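Local coordinates for bubble protein (Penicillium brevicompactum, PDB 1UOY), which may act as a toxin, possibly recognising a molecule, or part of one, that carries a negatively charged surface potential, at residues T33-C38 with S52-T57; E37-G40 with E45-D48. All coordinates share one frame; numbering follows the deposited sequence.

Overall arrangement
From the N terminus the chain first forms strand 26-28, then turns into strand 34-39, where both contacts begin. Contact 2 closes the shorter loop: strand 42-48 doubles back at once, and residues 37-40 and 45-48 meet across this beta hairpin. Contact 1 closes the longer one, as the chain leaves the hairpin and packs residues 52-54 against Thr33 to Val35. The touching residues of contact 2 all lie between those of contact 1, so the two nest without crossing; the shared Glu37 and Cys38 take no part in contact 1. Contact 2 thus belongs to one three-stranded antiparallel sheet, whereas contact 1 joins that sheet to the small second one through the loop leading into strand 55-57.

Contact 1 (T33-C38 with S52-T57); sequences TGVVEC and SSCKGT
Cys54 packs its side chain against Gly34 and Val35. Its CB points at strand 34-39 and stands 4.0 Å from the carbonyl O of Gly34. At the tip, Cys54 SG lies 3.7 Å from Gly34 O and 3.9 Å from CG2 of Val35. With SG anti to the backbone N of Cys54 (chi1 -177°), the sulfur is carried away from that N toward strand 34-39, and it is bonded to SG of Cys28. Gly34 meets it through its carbonyl O, so this touch does not depend on the missing side chain; the bare CA instead lets a carboxylate oxygen of Glu45 come close. Valine suits 35 because its branched methyls offer a buried apolar surface, and CG2 is the one that touches.

At the outer end, the chains approach to 4.2 Å between CA of Thr33 and CA of Ser52. Here the contact is made by the methyl of threonine: Thr33 CG2 rests 3.9 Å from Ser52 N. The other branch is occupied elsewhere, OG1 being hydrogen-bonded to Asp31. Threonine thus serves both needs, one branch polar, one apolar.

The two segments share van der Waals contacts and no hydrogen bonds. The Cys28-Cys54 bridge ties Cys54 to the strand beside 34-39, which probably keeps the loop against Gly34 and Val35; Arg32 NH1, hydrogen-bonded to Cys54 O, adds a polar link.

Contact 2 (E37-G40 with E45-D48); sequences ECKG and EVQD
Glu37 and Val46 face each other diagonally across the beta hairpin, on antiparallel strands whose closest CA atoms here, those of Glu37 and Glu45, are 6.5 Å apart. Backbone bonding bypasses the Glu37-Val46 pair: Glu37 bonds to Thr44, while Val46 and Gln47 both bond to Val35. Two residues opposite one make this a classic beta bulge, and Val46 bears its mark in a psi of -12°, far from the extended value of its neighbours.

The side chains meet over a single methyl, CG1 of Val46. Glu37 reaches it at about a right angle, with CB 3.7 Å from Val46 CG1, and its carboxylate oxygen OE1 also passes that methyl at 3.9 Å. From the hairpin's turn end, Lys39 slants across: its CE comes within 3.6 Å of Val46 CG1, so the last methylenes, chiefly CE, cover the methyl while the charge stays beyond it. The chain then bends at its last torsion (chi4 -68°), and Lys39 NZ ends 3.5 Å from Glu37 OE2, a long and weak ion pair. Valine suits this place by its packing, offering a compact apolar methyl to CB of Glu37 and the methylenes of Lys39. Glutamate can pack by CB while its extended chain carries one carboxylate oxygen to His26 and the other toward Lys39.

Those partners place the contact in the sheet. Strand 34-39 runs in the middle, with strand 42-48 on one side and strand 26-28 on the other; Glu37 OE1 is hydrogen-bonded to NE2 of His26 in the latter, so this one side chain touches both flanking strands.

Contact 1 (T33-C38 with S52-T57)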
ATOM      1  N   THR A  33       4.554   2.757  -7.258  1.00  8.77           N
ATOM      2  CA  THR A  33       5.729   1.991  -7.685  1.00  7.78           C
ATOM      3  C   THR A  33       6.001   0.784  -6.825  1.00  7.42           C
ATOM      4  O   THR A  33       6.936   0.041  -7.099  1.00  8.90           O
ATOM      5  CB  THR A  33       7.052   2.817  -7.753  1.00  8.15           C
ATOM      6  OG1 THR A  33       7.412   3.242  -6.429  1.00  9.69           O
ATOM      7  CG2 THR A  33       6.895   4.022  -8.693  1.00  9.11           C
ATOM      8  N   GLY A  34       5.134   0.549  -5.826  1.00  7.47           N
ATOM      9  CA  GLY A  34       5.314  -0.611  -4.997  1.00  8.05           C
ATOM     10  C   GLY A  34       4.022  -1.074  -4.353  1.00  7.55           C
ATOM     11  O   GLY A  34       3.088  -0.318  -4.202  1.00  9.04           O
ATOM     12  N   VAL A  35       4.019  -2.349  -4.037  1.00  6.99           N
ATOM     13  CA  VAL A  35       2.954  -2.995  -3.291  1.00  5.79           C
ATOM     14  C   VAL A  35       3.397  -3.008  -1.851  1.00  7.02           C
ATOM     15  O   VAL A  35       4.562  -3.401  -1.552  1.00  9.03           O
ATOM     16  CB  VAL A  35       2.779  -4.417  -3.737  1.00  6.18           C
ATOM     17  CG1 VAL A  35       1.674  -5.098  -2.890  1.00  7.82           C
ATOM     18  CG2 VAL A  35       2.376  -4.424  -5.223  1.00  9.81           C
ATOM     19  N   VAL A  36       2.526  -2.601  -0.907  1.00  6.50           N
ATOM     20  CA  VAL A  36       2.894  -2.599   0.518  1.00  7.19           C
ATOM     21  C   VAL A  36       1.975  -3.507   1.348  1.00  7.11           C
ATOM     22  O   VAL A  36       0.796  -3.722   1.008  1.00  7.92           O
ATOM     23  CB  VAL A  36       2.855  -1.152   1.100  1.00  6.42           C
ATOM     24  CG1 VAL A  36       3.944  -0.268   0.404  1.00  8.46           C
ATOM     25  CG2 VAL A  36       1.493  -0.459   0.828  1.00  9.17           C
ATOM     26  N   GLU A  37       2.520  -3.963   2.481  1.00  7.22           N
ATOM     27  CA  GLU A  37       1.805  -4.860   3.393  1.00  7.73           C
ATOM     28  C   GLU A  37       2.130  -4.355   4.785  1.00  8.70           C
ATOM     29  O   GLU A  37       3.232  -3.877   5.033  1.00  8.68           O
ATOM     30  CB  GLU A  37       2.332  -6.314   3.211  1.00  7.09           C
ATOM     31  CG  GLU A  37       1.563  -7.337   4.080  1.00  8.67           C
ATOM     32  CD  GLU A  37       2.088  -8.723   3.907  1.00  9.46           C
ATOM     33  OE1 GLU A  37       2.584  -9.084   2.822  1.00 12.69           O
ATOM     34  OE2 GLU A  37       2.008  -9.491   4.881  1.00 12.67           O
ATOM     35  N   CYS A  38       1.200  -4.509   5.728  1.00  8.02           N
ATOM     36  CA  CYS A  38       1.453  -4.081   7.091  1.00  8.50           C
ATOM     37  C   CYS A  38       2.304  -5.108   7.815  1.00 10.80           C
ATOM     38  O   CYS A  38       1.842  -6.215   8.082  1.00 12.25           O
ATOM     39  CB  CYS A  38       0.104  -3.870   7.769  1.00  8.55           C
ATOM     40  SG  CYS A  38       0.327  -3.185   9.451  1.00 11.11           S
ATOM     41  N   SER A  52       5.199   3.078 -12.038  1.00  9.06           N
ATOM     42  CA  SER A  52       4.013   3.417 -11.233  1.00  8.50           C
ATOM     43  C   SER A  52       2.784   2.617 -11.619  1.00  7.52           C
ATOM     44  O   SER A  52       1.753   3.202 -11.875  1.00  8.00           O
ATOM     45  CB  SER A  52       3.729   4.920 -11.387  1.00  8.22           C
ATOM     46  OG  SER A  52       3.698   5.284 -12.768  1.00  9.70           O
ATOM     47  N   SER A  53       2.911   1.292 -11.654  1.00  8.24           N
ATOM     48  CA  SER A  53       1.842   0.458 -12.165  1.00  8.18           C
ATOM     49  C   SER A  53       0.917  -0.223 -11.187  1.00  7.65           C
ATOM     50  O   SER A  53      -0.045  -0.891 -11.606  1.00  8.74           O
ATOM     51  CB  SER A  53       2.454  -0.620 -13.066  1.00  9.20           C
ATOM     52  OG  SER A  53       3.172  -1.550 -12.251  1.00 10.03           O
ATOM     53  N   CYS A  54       1.181  -0.092  -9.893  1.00  6.67           N
ATOM     54  CA  CYS A  54       0.358  -0.831  -8.910  1.00  8.25           C
ATOM     55  C   CYS A  54      -1.123  -0.470  -8.961  1.00  7.37           C
ATOM     56  O   CYS A  54      -1.464   0.698  -9.169  1.00  8.66           O
ATOM     57  CB  CYS A  54       0.914  -0.544  -7.511  1.00  8.30           C
ATOM     58  SG  CYS A  54       0.094  -1.447  -6.147  1.00  8.89           S
ATOM     59  N   LYS A  55      -1.984  -1.478  -8.782  1.00  6.58           N
ATOM     60  CA  LYS A  55      -3.435  -1.208  -8.652  1.00  8.98           C
ATOM     61  C   LYS A  55      -4.023  -2.220  -7.672  1.00  7.00           C
ATOM     62  O   LYS A  55      -3.573  -3.370  -7.591  1.00  8.60           O
ATOM     63  CB  LYS A  55      -4.219  -1.287  -9.977  1.00 10.32           C
ATOM     64  CG  LYS A  55      -4.173  -2.653 -10.653  1.00 12.13           C
ATOM     65  CD  LYS A  55      -2.846  -2.752 -11.469  1.00 13.51           C
ATOM     66  CE  LYS A  55      -2.852  -3.855 -12.507  1.00 20.08           C
ATOM     67  NZ  LYS A  55      -1.531  -3.928 -13.174  1.00 18.23           N
ATOM     68  N   GLY A  56      -5.034  -1.788  -6.919  1.00  9.93           N
ATOM     69  CA  GLY A  56      -5.694  -2.685  -6.010  1.00 11.18           C
ATOM     70  C   GLY A  56      -7.058  -2.133  -5.702  1.00  8.18           C
ATOM     71  O   GLY A  56      -7.667  -1.378  -6.484  1.00 10.54           O
ATOM     72  N   THR A  57      -7.564  -2.537  -4.544  1.00  8.26           N
ATOM     73  CA  THR A  57      -8.886  -2.101  -4.122  1.00  8.85           C
ATOM     74  C   THR A  57      -8.844  -1.578  -2.694  1.00  9.62           C
ATOM     75  O   THR A  57      -7.841  -1.685  -1.975  1.00  9.37           O
ATOM     76  CB  THR A  57      -9.932  -3.271  -4.137  1.00 10.25           C
ATOM     77  OG1 THR A  57      -9.769  -4.119  -2.979  1.00 10.82           O
ATOM     78  CG2 THR A  57      -9.781  -4.125  -5.384  1.00 10.88           C
TER

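Contact 2 (E37-G40 with E45-D48)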
ATOM      1  N   GLU A  37       2.520  -3.963   2.481  1.00  7.22           N
ATOM      2  CA  GLU A  37       1.805  -4.860   3.393  1.00  7.73           C
ATOM      3  C   GLU A  37       2.130  -4.355   4.785  1.00  8.70           C
ATOM      4  O   GLU A  37       3.232  -3.877   5.033  1.00  8.68           O
ATOM      5  CB  GLU A  37       2.332  -6.314   3.211  1.00  7.09           C
ATOM      6  CG  GLU A  37       1.563  -7.337   4.080  1.00  8.67           C
ATOM      7  CD  GLU A  37       2.088  -8.723   3.907  1.00  9.46           C
ATOM      8  OE1 GLU A  37       2.584  -9.084   2.822  1.00 12.69           O
ATOM      9  OE2 GLU A  37       2.008  -9.491   4.881  1.00 12.67           O
ATOM     10  N   CYS A  38       1.200  -4.509   5.728  1.00  8.02           N
ATOM     11  CA  CYS A  38       1.453  -4.081   7.091  1.00  8.50           C
ATOM     12  C   CYS A  38       2.304  -5.108   7.815  1.00 10.80           C
ATOM     13  O   CYS A  38       1.842  -6.215   8.082  1.00 12.25           O
ATOM     14  CB  CYS A  38       0.104  -3.870   7.769  1.00  8.55           C
ATOM     15  SG  CYS A  38       0.327  -3.185   9.451  1.00 11.11           S
ATOM     16  N   LYS A  39       3.537  -4.735   8.086  1.00 10.31           N
ATOM     17  CA  LYS A  39       4.481  -5.620   8.781  1.00 10.91           C
ATOM     18  C   LYS A  39       5.174  -4.833   9.887  1.00 10.60           C
ATOM     19  O   LYS A  39       5.712  -3.756   9.665  1.00 12.23           O
ATOM     20  CB  LYS A  39       5.545  -6.139   7.802  1.00 12.67           C
ATOM     21  CG  LYS A  39       4.940  -6.965   6.657  1.00 14.06           C
ATOM     22  CD  LYS A  39       6.052  -7.409   5.702  1.00 24.61           C
ATOM     23  CE  LYS A  39       5.599  -8.561   4.869  1.00 30.97           C
ATOM     24  NZ  LYS A  39       5.405  -9.775   5.706  1.00 36.32           N
ATOM     25  N   GLY A  40       5.146  -5.396  11.088  1.00 14.22           N
ATOM     26  CA  GLY A  40       5.811  -4.702  12.186  1.00 16.11           C
ATOM     27  C   GLY A  40       5.298  -3.285  12.413  1.00 13.96           C
ATOM     28  O   GLY A  40       6.058  -2.387  12.795  1.00 16.47           O
ATOM     29  N   GLU A  45       7.146  -2.162   1.848  1.00  8.76           N
ATOM     30  CA  GLU A  45       7.100  -2.572   0.437  1.00  8.88           C
ATOM     31  C   GLU A  45       7.491  -4.040   0.294  1.00 10.53           C
ATOM     32  O   GLU A  45       8.571  -4.442   0.767  1.00 12.28           O
ATOM     33  CB  GLU A  45       8.021  -1.690  -0.412  1.00  8.72           C
ATOM     34  CG  GLU A  45       7.913  -2.010  -1.905  1.00 10.70           C
ATOM     35  CD  GLU A  45       8.617  -0.997  -2.755  1.00 10.42           C
ATOM     36  OE1 GLU A  45       9.765  -1.275  -3.171  1.00 13.14           O
ATOM     37  OE2 GLU A  45       8.039   0.084  -2.981  1.00 11.13           O
ATOM     38  N   VAL A  46       6.571  -4.808  -0.290  1.00  8.94           N
ATOM     39  CA  VAL A  46       6.797  -6.246  -0.525  1.00  8.36           C
ATOM     40  C   VAL A  46       7.076  -6.592  -1.981  1.00  9.09           C
ATOM     41  O   VAL A  46       7.519  -7.721  -2.287  1.00 12.71           O
ATOM     42  CB  VAL A  46       5.639  -7.122   0.024  1.00  9.41           C
ATOM     43  CG1 VAL A  46       5.591  -7.017   1.562  1.00 11.06           C
ATOM     44  CG2 VAL A  46       4.326  -6.730  -0.590  1.00 11.59           C
ATOM     45  N   GLN A  47       6.850  -5.635  -2.880  1.00  7.72           N
ATOM     46  CA  GLN A  47       7.203  -5.831  -4.271  1.00  8.89           C
ATOM     47  C   GLN A  47       7.449  -4.471  -4.856  1.00 10.24           C
ATOM     48  O   GLN A  47       6.689  -3.518  -4.628  1.00  9.72           O
ATOM     49  CB  GLN A  47       6.110  -6.522  -5.071  1.00  8.70           C
ATOM     50  CG  GLN A  47       6.568  -6.800  -6.536  1.00 11.07           C
ATOM     51  CD  GLN A  47       5.499  -7.535  -7.362  1.00 14.95           C
ATOM     52  OE1 GLN A  47       4.522  -8.088  -6.830  1.00 13.90           O
ATOM     53  NE2 GLN A  47       5.692  -7.556  -8.668  1.00 13.60           N
ATOM     54  N   ASP A  48       8.561  -4.342  -5.571  1.00  9.86           N
ATOM     55  CA  ASP A  48       8.883  -3.102  -6.253  1.00  8.47           C
ATOM     56  C   ASP A  48       8.389  -3.214  -7.681  1.00  9.52           C
ATOM     57  O   ASP A  48       8.928  -4.016  -8.466  1.00 11.33           O
ATOM     58  CB  ASP A  48      10.407  -2.903  -6.266  1.00  8.77           C
ATOM     59  CG  ASP A  48      10.828  -1.524  -6.681  1.00 12.21           C
ATOM     60  OD1 ASP A  48       9.990  -0.739  -7.193  1.00 10.22           O
ATOM     61  OD2 ASP A  48      12.042  -1.182  -6.522  1.00 10.19           O
TER